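Local atomic coordinates of Endonuclease/exonuclease/phosphatase domain-containing protein (Enterococcus faecalis, PDB entry 3L1W), a protein that is of unknown function but belongs to the endonuclease/exonuclease/phosphatase family and may act as a 3'-5' RNA exonuclease. Residues Ile76-Glu80 / Gln81-Ala85; Phe117-Thr120 / Thr121-Thr124; Glu150-His153 / Asp154-Ala157; Lys182-Ser186 / Lys187-Thr191. All blocks are in the same frame, centred on the assembly; numbering follows the deposited sequence.

How the interactions relate
All four contacts are local, within continuous stretches of ten or eight residues, yet they sit in different places. Interactions 1 and 4 are turns between the two sheets: the first joins strand 73-78 to strand 83-92, the other leads from strand 184-185 to strand 191-193. In both, a side-chain oxygen, OD1 of Asn79 or Asp185, accepts the N-H two residues on. Interaction 2 lies at the surface and relies on one weak turn bond, water and aliphatic carbons; it touches interaction 1 through adjacent strands. Interaction 3, partly buried like 1 and 4, is helical, with main-chain i to i+4 bonds and the buried side chains of Leu152 and Ile156; it meets interaction 4 at Phe183 and shares its sulfate.

Interaction 1: residues Ile76-Glu80 / Gln81-Ala85. With SO4 (sulfate ion), chain G.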
loop_
_atom_site.group_PDB
_atom_site.type_symbol
_atom_site.label_atom_id
_atom_site.label_comp_id
_atom_site.label_asym_id
_atom_site.label_seq_id
_atom_site.Cartn_x
_atom_site.Cartn_y
_atom_site.Cartn_z
ATOM N N ILE A 76 -0.945 10.600 18.305
ATOM C CA ILE A 76 0.000 9.584 17.883
ATOM C C ILE A 76 -0.692 8.253 18.076
ATOM O O ILE A 76 -1.076 7.905 19.189
ATOM C CB ILE A 76 1.306 9.625 18.699
ATOM C CG1 ILE A 76 1.992 10.978 18.524
ATOM C CG2 ILE A 76 2.245 8.493 18.231
ATOM C CD1 ILE A 76 3.206 11.173 19.422
ATOM N N LEU A 77 -0.916 7.549 16.970
ATOM C CA LEU A 77 -1.513 6.226 17.022
ATOM C C LEU A 77 -0.372 5.232 17.079
ATOM O O LEU A 77 0.624 5.383 16.371
ATOM C CB LEU A 77 -2.344 5.968 15.757
ATOM C CG LEU A 77 -3.459 6.966 15.452
ATOM C CD1 LEU A 77 -4.203 6.573 14.179
ATOM C CD2 LEU A 77 -4.422 7.064 16.632
ATOM N N TYR A 78 -0.504 4.211 17.912
ATOM C CA TYR A 78 0.532 3.181 17.964
ATOM C C TYR A 78 -0.038 1.819 18.309
ATOM O O TYR A 78 -1.097 1.701 18.932
ATOM C CB TYR A 78 1.670 3.576 18.923
ATOM C CG TYR A 78 1.257 3.740 20.368
ATOM C CD1 TYR A 78 1.497 2.735 21.297
ATOM C CD2 TYR A 78 0.630 4.897 20.799
ATOM C CE1 TYR A 78 1.129 2.892 22.630
ATOM C CE2 TYR A 78 0.259 5.058 22.134
ATOM C CZ TYR A 78 0.510 4.049 23.030
ATOM O OH TYR A 78 0.137 4.210 24.346
ATOM N N ASN A 79 0.674 0.786 17.881
ATOM C CA ASN A 79 0.283 -0.595 18.149
ATOM C C ASN A 79 1.118 -1.113 19.308
ATOM O O ASN A 79 2.335 -1.253 19.176
ATOM C CB ASN A 79 0.542 -1.436 16.895
ATOM C CG ASN A 79 0.209 -2.906 17.082
ATOM O OD1 ASN A 79 0.110 -3.399 18.200
ATOM N ND2 ASN A 79 0.044 -3.618 15.970
ATOM N N GLU A 80 0.475 -1.386 20.441
ATOM C CA GLU A 80 1.196 -1.793 21.646
ATOM C C GLU A 80 1.930 -3.128 21.538
ATOM O O GLU A 80 2.838 -3.403 22.328
ATOM C CB GLU A 80 0.257 -1.775 22.853
ATOM C CG GLU A 80 -0.085 -0.360 23.312
ATOM C CD GLU A 80 -1.054 -0.338 24.481
ATOM O OE1 GLU A 80 -0.856 -1.114 25.437
ATOM O OE2 GLU A 80 -2.010 0.461 24.443
ATOM N N GLN A 81 1.564 -3.947 20.562
ATOM C CA GLN A 81 2.296 -5.189 20.335
ATOM C C GLN A 81 3.623 -4.922 19.633
ATOM O O GLN A 81 4.486 -5.795 19.583
ATOM C CB GLN A 81 1.479 -6.156 19.480
ATOM C CG GLN A 81 0.251 -6.727 20.151
ATOM C CD GLN A 81 -0.307 -7.912 19.374
ATOM O OE1 GLN A 81 -1.162 -7.753 18.501
ATOM N NE2 GLN A 81 0.196 -9.108 19.675
ATOM N N LYS A 82 3.767 -3.725 19.069
ATOM C CA LYS A 82 4.961 -3.364 18.307
ATOM C C LYS A 82 5.825 -2.333 19.032
ATOM O O LYS A 82 7.059 -2.412 19.011
ATOM C CB LYS A 82 4.562 -2.825 16.927
ATOM C CG LYS A 82 3.855 -3.863 16.051
ATOM C CD LYS A 82 3.506 -3.299 14.691
ATOM C CE LYS A 82 2.857 -4.361 13.791
ATOM N NZ LYS A 82 2.353 -3.760 12.517
ATOM N N VAL A 83 5.182 -1.345 19.649
ATOM C CA VAL A 83 5.911 -0.346 20.433
ATOM C C VAL A 83 5.135 -0.010 21.684
ATOM O O VAL A 83 3.906 -0.020 21.682
ATOM C CB VAL A 83 6.150 0.963 19.656
ATOM C CG1 VAL A 83 7.040 0.719 18.432
ATOM C CG2 VAL A 83 4.826 1.601 19.247
ATOM N N GLN A 84 5.850 0.297 22.757
ATOM C CA GLN A 84 5.189 0.685 23.990
ATOM C C GLN A 84 5.541 2.123 24.328
ATOM O O GLN A 84 6.687 2.539 24.163
ATOM C CB GLN A 84 5.589 -0.248 25.136
ATOM C CG GLN A 84 5.139 -1.692 24.933
ATOM C CD GLN A 84 6.038 -2.465 23.979
ATOM O OE1 GLN A 84 7.263 -2.455 24.117
ATOM N NE2 GLN A 84 5.433 -3.149 23.011
ATOM N N ALA A 85 4.554 2.885 24.784
ATOM C CA ALA A 85 4.807 4.254 25.197
ATOM C C ALA A 85 5.257 4.236 26.643
ATOM O O ALA A 85 4.553 3.705 27.509
ATOM C CB ALA A 85 3.563 5.107 25.045
HETATM S S SO4 G . 5.858 -2.766 11.277
HETATM O O1 SO4 G . 4.500 -2.420 10.851
HETATM O O2 SO4 G . 5.775 -3.921 12.164
HETATM O O3 SO4 G . 6.667 -3.099 10.109
HETATM O O4 SO4 G . 6.453 -1.646 12.003
HETATM O O HOH W 1 0.085 -1.955 13.553
HETATM O O HOH W 2 -2.318 -4.676 19.228
HETATM O O HOH W 3 0.093 -6.494 15.551
#
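Asn79 turns its CG away from its own N (chi1 178°), which swings the amide over the following residues: OD1 accepts from Gln81 N at 2.8 Å, and ND2 lies beside the extended chain of Lys82, 3.6 Å from its CE. In Tyr78, CG stands between N and C (chi1 62°), setting CB against Val83 CG2 at 3.7 Å and carrying OH to 3.6 Å from Ala85 CB; Val83 O lies at the ring edge. The Asn79 bond closes an Asx turn, superposed on a type I turn in which Asn79 O accepts from both Lys82 N (2.9 Å, from above the carbonyl plane) and Val83 N, the latter nearly straight at 172°. These i to i+3 and i to i+4 bonds carry the chain from strand 73-78 to strand 83-92, crossing between the sheets of the DNase I-like fold. Gln84, bent at its second torsion, brings NE2 back to Glu80 O at 2.7 Å with that oxygen in its amide plane, and also bonds Thr120 OG1. Water links Asn79 ND2 to Lys82 NZ, which donates to a sulfate oxygen, O1, at 3.0 Å; Ser37 and Lys2 also hold this ion.

Interaction 2: residues Phe117-Thr120 / Thr121-Thr124; sequences FKET and TQNT
Lys118 runs alongside the main chain of Asn123 and Thr124, and its contacts can be traced outward. CB is directed toward 121-124, and with CG opposite the carbonyl carbon (chi1 -79°) and the rest extended, the chain follows the far arm of the turn. CG comes within 4.1 Å of Thr124 C, CD lies 3.5 Å from Asn123 O, and CE makes the closest approach, 3.3 Å from the same oxygen. The tip atom NZ stands 3.5 Å from Asn123 O; a water that donates to this carbonyl also takes a weak bond from NZ, giving a loose polar bridge. Asn123 is poorly ordered, which limits what this tip geometry can prove.

Next along the chain, Glu119 lies side by side with Gln122, pointing the same way. Their touch is aliphatic: Glu119 CB meets Gln122 CG at 3.7 Å, while the carboxylate and amide planes are turned 36° apart. In the main chain, Gln122 N gives Glu119 O a weak bond of 3.1 Å, bent to 135° at the hydrogen. A second water takes the N-H of Glu119 and donates to Thr124 O, spanning the two arms where they separate. Thr120 OG1 is hydrogen-bonded to Gln81 O, joining this bend to the turn before strand 83-92.

The backbone angles at Thr120 and Thr121 are those of a type I turn, here within the loop of a beta hairpin between antiparallel strands 111-119 and 126-132.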
loop_
_atom_site.group_PDB
_atom_site.type_symbol
_atom_site.label_atom_id
_atom_site.label_comp_id
_atom_site.label_asym_id
_atom_site.label_seq_id
_atom_site.Cartn_x
_atom_site.Cartn_y
_atom_site.Cartn_z
ATOM N N PHE A 117 9.065 6.046 23.230
ATOM C CA PHE A 117 8.583 4.706 22.925
ATOM C C PHE A 117 9.714 3.694 23.013
ATOM O O PHE A 117 10.893 4.056 22.985
ATOM C CB PHE A 117 7.995 4.660 21.509
ATOM C CG PHE A 117 6.687 5.396 21.364
ATOM C CD1 PHE A 117 6.663 6.737 21.008
ATOM C CD2 PHE A 117 5.483 4.742 21.588
ATOM C CE1 PHE A 117 5.457 7.415 20.877
ATOM C CE2 PHE A 117 4.273 5.412 21.456
ATOM C CZ PHE A 117 4.258 6.740 21.097
ATOM N N LYS A 118 9.353 2.424 23.130
ATOM C CA LYS A 118 10.323 1.355 22.946
ATOM C C LYS A 118 9.733 0.294 22.052
ATOM O O LYS A 118 8.588 -0.108 22.245
ATOM C CB LYS A 118 10.688 0.701 24.278
ATOM C CG LYS A 118 11.671 1.468 25.125
ATOM C CD LYS A 118 12.108 0.594 26.288
ATOM C CE LYS A 118 12.851 1.395 27.330
ATOM N NZ LYS A 118 13.049 0.582 28.545
ATOM N N GLU A 119 10.513 -0.178 21.084
ATOM C CA GLU A 119 10.093 -1.325 20.294
ATOM C C GLU A 119 10.084 -2.573 21.163
ATOM O O GLU A 119 10.943 -2.742 22.021
ATOM C CB GLU A 119 11.034 -1.539 19.109
ATOM C CG GLU A 119 10.939 -0.468 18.050
ATOM C CD GLU A 119 11.671 -0.860 16.777
ATOM O OE1 GLU A 119 11.142 -1.710 16.030
ATOM O OE2 GLU A 119 12.767 -0.314 16.529
ATOM N N THR A 120 9.117 -3.455 20.930
ATOM C CA THR A 120 8.995 -4.680 21.712
ATOM C C THR A 120 10.319 -5.448 21.825
ATOM O O THR A 120 10.689 -5.925 22.904
ATOM C CB THR A 120 7.916 -5.592 21.113
ATOM O OG1 THR A 120 6.675 -4.881 21.075
ATOM C CG2 THR A 120 7.750 -6.849 21.953
ATOM N N THR A 121 11.033 -5.537 20.708
ATOM C CA THR A 121 12.255 -6.325 20.616
ATOM C C THR A 121 13.509 -5.597 21.116
ATOM O O THR A 121 14.494 -6.233 21.489
ATOM C CB THR A 121 12.486 -6.785 19.162
ATOM O OG1 THR A 121 13.815 -7.298 19.026
ATOM C CG2 THR A 121 12.296 -5.618 18.195
ATOM N N GLN A 122 13.472 -4.268 21.124
ATOM C CA GLN A 122 14.640 -3.473 21.498
ATOM C C GLN A 122 14.583 -3.063 22.969
ATOM O O GLN A 122 13.528 -3.127 23.596
ATOM C CB GLN A 122 14.736 -2.231 20.610
ATOM C CG GLN A 122 14.613 -2.517 19.115
ATOM C CD GLN A 122 15.861 -3.154 18.536
ATOM O OE1 GLN A 122 16.965 -2.954 19.042
ATOM N NE2 GLN A 122 15.694 -3.920 17.463
ATOM N N ASN A 123 15.716 -2.642 23.523
ATOM C CA ASN A 123 15.745 -2.224 24.924
ATOM C C ASN A 123 15.869 -0.709 25.110
ATOM O O ASN A 123 15.500 -0.168 26.153
ATOM C CB ASN A 123 16.859 -2.950 25.688
ATOM C CG ASN A 123 18.248 -2.526 25.248
ATOM O OD1 ASN A 123 19.009 -1.948 26.027
ATOM N ND2 ASN A 123 18.586 -2.809 23.994
ATOM N N THR A 124 16.379 -0.028 24.089
ATOM C CA THR A 124 16.589 1.415 24.158
ATOM C C THR A 124 15.405 2.187 23.584
ATOM O O THR A 124 14.878 1.831 22.532
ATOM C CB THR A 124 17.852 1.816 23.396
ATOM O OG1 THR A 124 17.784 1.286 22.066
ATOM C CG2 THR A 124 19.088 1.263 24.096
HETATM O O HOH W 4 14.724 -2.297 28.018
HETATM O O HOH W 5 13.140 0.848 20.910
#

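Interaction 3: residues Glu150-His153 / Asp154-Ala157. With SO4 (sulfate ion), chain J.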
loop_
_atom_site.group_PDB
_atom_site.type_symbol
_atom_site.label_atom_id
_atom_site.label_comp_id
_atom_site.label_asym_id
_atom_site.label_seq_id
_atom_site.Cartn_x
_atom_site.Cartn_y
_atom_site.Cartn_z
ATOM N N GLU A 150 14.189 23.599 21.375
ATOM C CA GLU A 150 14.666 24.036 22.681
ATOM C C GLU A 150 13.992 23.240 23.798
ATOM O O GLU A 150 14.652 22.752 24.721
ATOM C CB GLU A 150 14.394 25.529 22.862
ATOM C CG GLU A 150 15.229 26.413 21.952
ATOM C CD GLU A 150 14.990 27.897 22.183
ATOM O OE1 GLU A 150 14.052 28.246 22.939
ATOM O OE2 GLU A 150 15.741 28.712 21.599
ATOM N N GLU A 151 12.672 23.115 23.705
ATOM C CA GLU A 151 11.888 22.504 24.765
ATOM C C GLU A 151 12.241 21.031 24.937
ATOM O O GLU A 151 12.258 20.516 26.063
ATOM C CB GLU A 151 10.391 22.682 24.486
ATOM C CG GLU A 151 9.460 22.112 25.541
ATOM C CD GLU A 151 9.384 22.957 26.819
ATOM O OE1 GLU A 151 9.925 24.084 26.848
ATOM O OE2 GLU A 151 8.778 22.481 27.801
ATOM N N LEU A 152 12.531 20.361 23.822
ATOM C CA LEU A 152 12.886 18.947 23.846
ATOM C C LEU A 152 14.378 18.721 23.608
ATOM O O LEU A 152 14.791 17.617 23.266
ATOM C CB LEU A 152 12.067 18.160 22.814
ATOM C CG LEU A 152 10.563 18.059 23.074
ATOM C CD1 LEU A 152 9.792 17.420 21.890
ATOM C CD2 LEU A 152 10.301 17.283 24.357
ATOM N N HIS A 153 15.188 19.760 23.792
ATOM C CA HIS A 153 16.613 19.662 23.469
ATOM C C HIS A 153 17.280 18.461 24.142
ATOM O O HIS A 153 17.985 17.692 23.489
ATOM C CB HIS A 153 17.349 20.950 23.847
ATOM C CG HIS A 153 18.775 20.985 23.397
ATOM N ND1 HIS A 153 19.789 20.359 24.089
ATOM C CD2 HIS A 153 19.362 21.584 22.334
ATOM C CE1 HIS A 153 20.935 20.559 23.466
ATOM N NE2 HIS A 153 20.704 21.304 22.400
ATOM N N ASP A 154 17.046 18.300 25.442
ATOM C CA ASP A 154 17.652 17.204 26.195
ATOM C C ASP A 154 17.257 15.816 25.682
ATOM O O ASP A 154 18.105 14.920 25.569
ATOM C CB ASP A 154 17.314 17.328 27.685
ATOM C CG ASP A 154 15.812 17.254 27.958
ATOM O OD1 ASP A 154 15.006 17.580 27.054
ATOM O OD2 ASP A 154 15.439 16.870 29.088
ATOM N N LYS A 155 15.973 15.633 25.382
ATOM C CA LYS A 155 15.480 14.348 24.902
ATOM C C LYS A 155 16.012 14.028 23.515
ATOM O O LYS A 155 16.393 12.891 23.229
ATOM C CB LYS A 155 13.952 14.340 24.841
ATOM C CG LYS A 155 13.244 14.361 26.177
ATOM C CD LYS A 155 11.756 14.074 25.980
ATOM C CE LYS A 155 10.924 14.670 27.093
ATOM N NZ LYS A 155 11.311 14.130 28.425
ATOM N N ILE A 156 16.005 15.029 22.642
ATOM C CA ILE A 156 16.535 14.854 21.294
ATOM C C ILE A 156 18.013 14.466 21.318
ATOM O O ILE A 156 18.458 13.621 20.546
ATOM C CB ILE A 156 16.344 16.127 20.457
ATOM C CG1 ILE A 156 14.857 16.344 20.175
ATOM C CG2 ILE A 156 17.074 16.016 19.144
ATOM C CD1 ILE A 156 14.558 17.730 19.624
ATOM N N ALA A 157 18.771 15.076 22.215
ATOM C CA ALA A 157 20.189 14.780 22.324
ATOM C C ALA A 157 20.424 13.357 22.822
ATOM O O ALA A 157 21.399 12.708 22.443
ATOM C CB ALA A 157 20.860 15.788 23.253
HETATM S S SO4 J . 22.821 22.843 20.017
HETATM O O1 SO4 J . 21.397 23.164 20.048
HETATM O O2 SO4 J . 23.045 21.512 20.577
HETATM O O3 SO4 J . 23.293 22.884 18.636
HETATM O O4 SO4 J . 23.563 23.826 20.801
HETATM O O HOH W 6 12.425 18.147 27.436
#
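Leu152 O receives Ile156 N at 2.9 Å in a nearly straight bond, 174° at the hydrogen, and one residue on His153 O takes Ala157 N at 3.0 Å, more tilted. These bonds start a new helical turn. At the tip of the His153 ring, NE2 donates to sulfate O2 at 3.0 Å, with a weaker, more bent bond to O1; the sulfur lies in the ring plane, so the ion meets the ring edge-on. Leu152 leaves helical angles at the end of helix 138-151 and is at the same time the N-cap residue of helix 153-158, so the chain breaks and resumes within a single residue. Across that break a water donates to Glu151 O and to Asp154 OD1. The carboxylate is held near the new N-terminus because Asp154 CG sits between its own N and C (chi1 61°), giving OD1 a weak bond from Lys155 N; its negative charge there would probably suit the helix dipole. Leu152 CD2 meets Lys155 CE at 3.8 Å, the two side chains crossing obliquely; further in, Ile156 CD1 reaches Leu152 CB at 4.1 Å. Leu152 and Ile156 both press on Ile129 of strand 126-132, beneath the helices.

Interaction 4: residues Lys182-Ser186 / Lys187-Thr191; sequences KFQDS and KNLAT. With SO4 (sulfate ion), chain J.
Asp185 satisfies both of its carboxylate oxygens through Lys187. OD2 uses its syn lone pair, on the side of OD1, to take Lys187 NZ in a salt bridge of 2.9 Å, while OD1 accepts Lys187 N at 3.1 Å from well above the carboxylate plane. Asp185 CG, anti to its N (chi1 -177°), brings OD1 to Lys187 N, while Lys187, with CG between N and C (chi1 73°), folds over the carboxylate and carries NZ to OD2. Together with Asn188 N donating to Asp185 O at 3.2 Å, this makes an Asx turn laid on a type I turn, continued by Leu189 N to Ser186 O at 3.1 Å in a short 3-10 segment. The chain thereby leaves edge strand 184-185 of one sheet and heads for edge strand 191-193 of the other in the DNase I-like sandwich. Ser186 O also accepts from a water, which takes a weak bond from Ala190 N. The buried Ser186 OG bonds Ile217 O, and Asn188 OD1 takes Arg196 NH2. Leu189 crosses Gln184 at about a right angle, CD1 lying 3.8 Å from OE1. At the other end, Lys182 NZ bonds sulfate O2 at 2.9 Å, the ion shared with interaction 3.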
loop_
_atom_site.group_PDB
_atom_site.type_symbol
_atom_site.label_atom_id
_atom_site.label_comp_id
_atom_site.label_asym_id
_atom_site.label_seq_id
_atom_site.Cartn_x
_atom_site.Cartn_y
_atom_site.Cartn_z
ATOM N N LYS A 182 20.483 18.960 12.814
ATOM C CA LYS A 182 20.474 17.747 13.636
ATOM C C LYS A 182 19.809 16.528 12.987
ATOM O O LYS A 182 20.078 15.396 13.387
ATOM C CB LYS A 182 19.819 18.015 14.998
ATOM C CG LYS A 182 20.616 18.946 15.908
ATOM C CD LYS A 182 19.879 19.212 17.212
ATOM C CE LYS A 182 20.572 20.302 18.033
ATOM N NZ LYS A 182 21.913 19.874 18.508
ATOM N N PHE A 183 18.941 16.759 12.003
ATOM C CA PHE A 183 18.147 15.685 11.398
ATOM C C PHE A 183 18.404 15.560 9.911
ATOM O O PHE A 183 18.871 16.503 9.267
ATOM C CB PHE A 183 16.640 15.959 11.575
ATOM C CG PHE A 183 16.170 15.912 13.001
ATOM C CD1 PHE A 183 15.607 14.756 13.520
ATOM C CD2 PHE A 183 16.290 17.026 13.822
ATOM C CE1 PHE A 183 15.178 14.708 14.837
ATOM C CE2 PHE A 183 15.854 16.984 15.137
ATOM C CZ PHE A 183 15.299 15.824 15.638
ATOM N N GLN A 184 18.061 14.399 9.358
ATOM C CA GLN A 184 18.084 14.208 7.911
ATOM C C GLN A 184 16.686 13.913 7.390
ATOM O O GLN A 184 15.914 13.215 8.046
ATOM C CB GLN A 184 19.004 13.044 7.539
ATOM C CG GLN A 184 20.452 13.255 7.887
ATOM C CD GLN A 184 21.320 12.122 7.367
ATOM O OE1 GLN A 184 21.255 10.995 7.865
ATOM N NE2 GLN A 184 22.129 12.412 6.356
ATOM N N ASP A 185 16.363 14.442 6.212
ATOM C CA ASP A 185 15.097 14.141 5.555
ATOM C C ASP A 185 15.127 12.709 5.027
ATOM O O ASP A 185 15.874 12.392 4.098
ATOM C CB ASP A 185 14.843 15.132 4.415
ATOM C CG ASP A 185 13.508 14.915 3.736
ATOM O OD1 ASP A 185 12.860 13.880 3.982
ATOM O OD2 ASP A 185 13.107 15.788 2.937
ATOM N N SER A 186 14.315 11.845 5.627
ATOM C CA SER A 186 14.325 10.419 5.286
ATOM C C SER A 186 14.113 10.110 3.797
ATOM O O SER A 186 14.629 9.118 3.292
ATOM C CB SER A 186 13.284 9.675 6.125
ATOM O OG SER A 186 11.973 10.115 5.812
ATOM N N LYS A 187 13.351 10.942 3.094
ATOM C CA LYS A 187 12.996 10.606 1.714
ATOM C C LYS A 187 14.155 10.758 0.728
ATOM O O LYS A 187 14.050 10.316 -0.422
ATOM C CB LYS A 187 11.746 11.370 1.235
ATOM C CG LYS A 187 11.947 12.858 0.952
ATOM C CD LYS A 187 10.720 13.423 0.224
ATOM C CE LYS A 187 10.811 14.936 -0.003
ATOM N NZ LYS A 187 10.775 15.741 1.263
ATOM N N ASN A 188 15.256 11.366 1.175
ATOM C CA ASN A 188 16.454 11.470 0.339
ATOM C C ASN A 188 17.509 10.418 0.689
ATOM O O ASN A 188 18.586 10.387 0.087
ATOM C CB ASN A 188 17.077 12.863 0.457
ATOM C CG ASN A 188 16.179 13.952 -0.095
ATOM O OD1 ASN A 188 15.375 13.706 -0.987
ATOM N ND2 ASN A 188 16.313 15.166 0.436
ATOM N N LEU A 189 17.191 9.562 1.654
ATOM C CA LEU A 189 18.164 8.614 2.190
ATOM C C LEU A 189 18.081 7.220 1.582
ATOM O O LEU A 189 19.022 6.429 1.703
ATOM C CB LEU A 189 18.032 8.509 3.705
ATOM C CG LEU A 189 18.404 9.757 4.501
ATOM C CD1 LEU A 189 18.335 9.431 5.972
ATOM C CD2 LEU A 189 19.786 10.273 4.106
ATOM N N ALA A 190 16.966 6.914 0.936
ATOM C CA ALA A 190 16.799 5.597 0.340
ATOM C C ALA A 190 15.883 5.717 -0.861
ATOM O O ALA A 190 15.722 6.807 -1.410
ATOM C CB ALA A 190 16.231 4.619 1.366
ATOM N N THR A 191 15.288 4.604 -1.276
ATOM C CA THR A 191 14.335 4.629 -2.374
ATOM C C THR A 191 13.007 5.216 -1.899
ATOM O O THR A 191 12.534 4.892 -0.810
ATOM C CB THR A 191 14.105 3.215 -2.940
ATOM O OG1 THR A 191 15.371 2.597 -3.205
ATOM C CG2 THR A 191 13.292 3.276 -4.226
HETATM S S SO4 J . 22.821 22.843 20.017
HETATM O O1 SO4 J . 21.397 23.164 20.048
HETATM O O2 SO4 J . 23.045 21.512 20.577
HETATM O O3 SO4 J . 23.293 22.884 18.636
HETATM O O4 SO4 J . 23.563 23.826 20.801
HETATM O O HOH W 7 14.057 7.179 1.188
#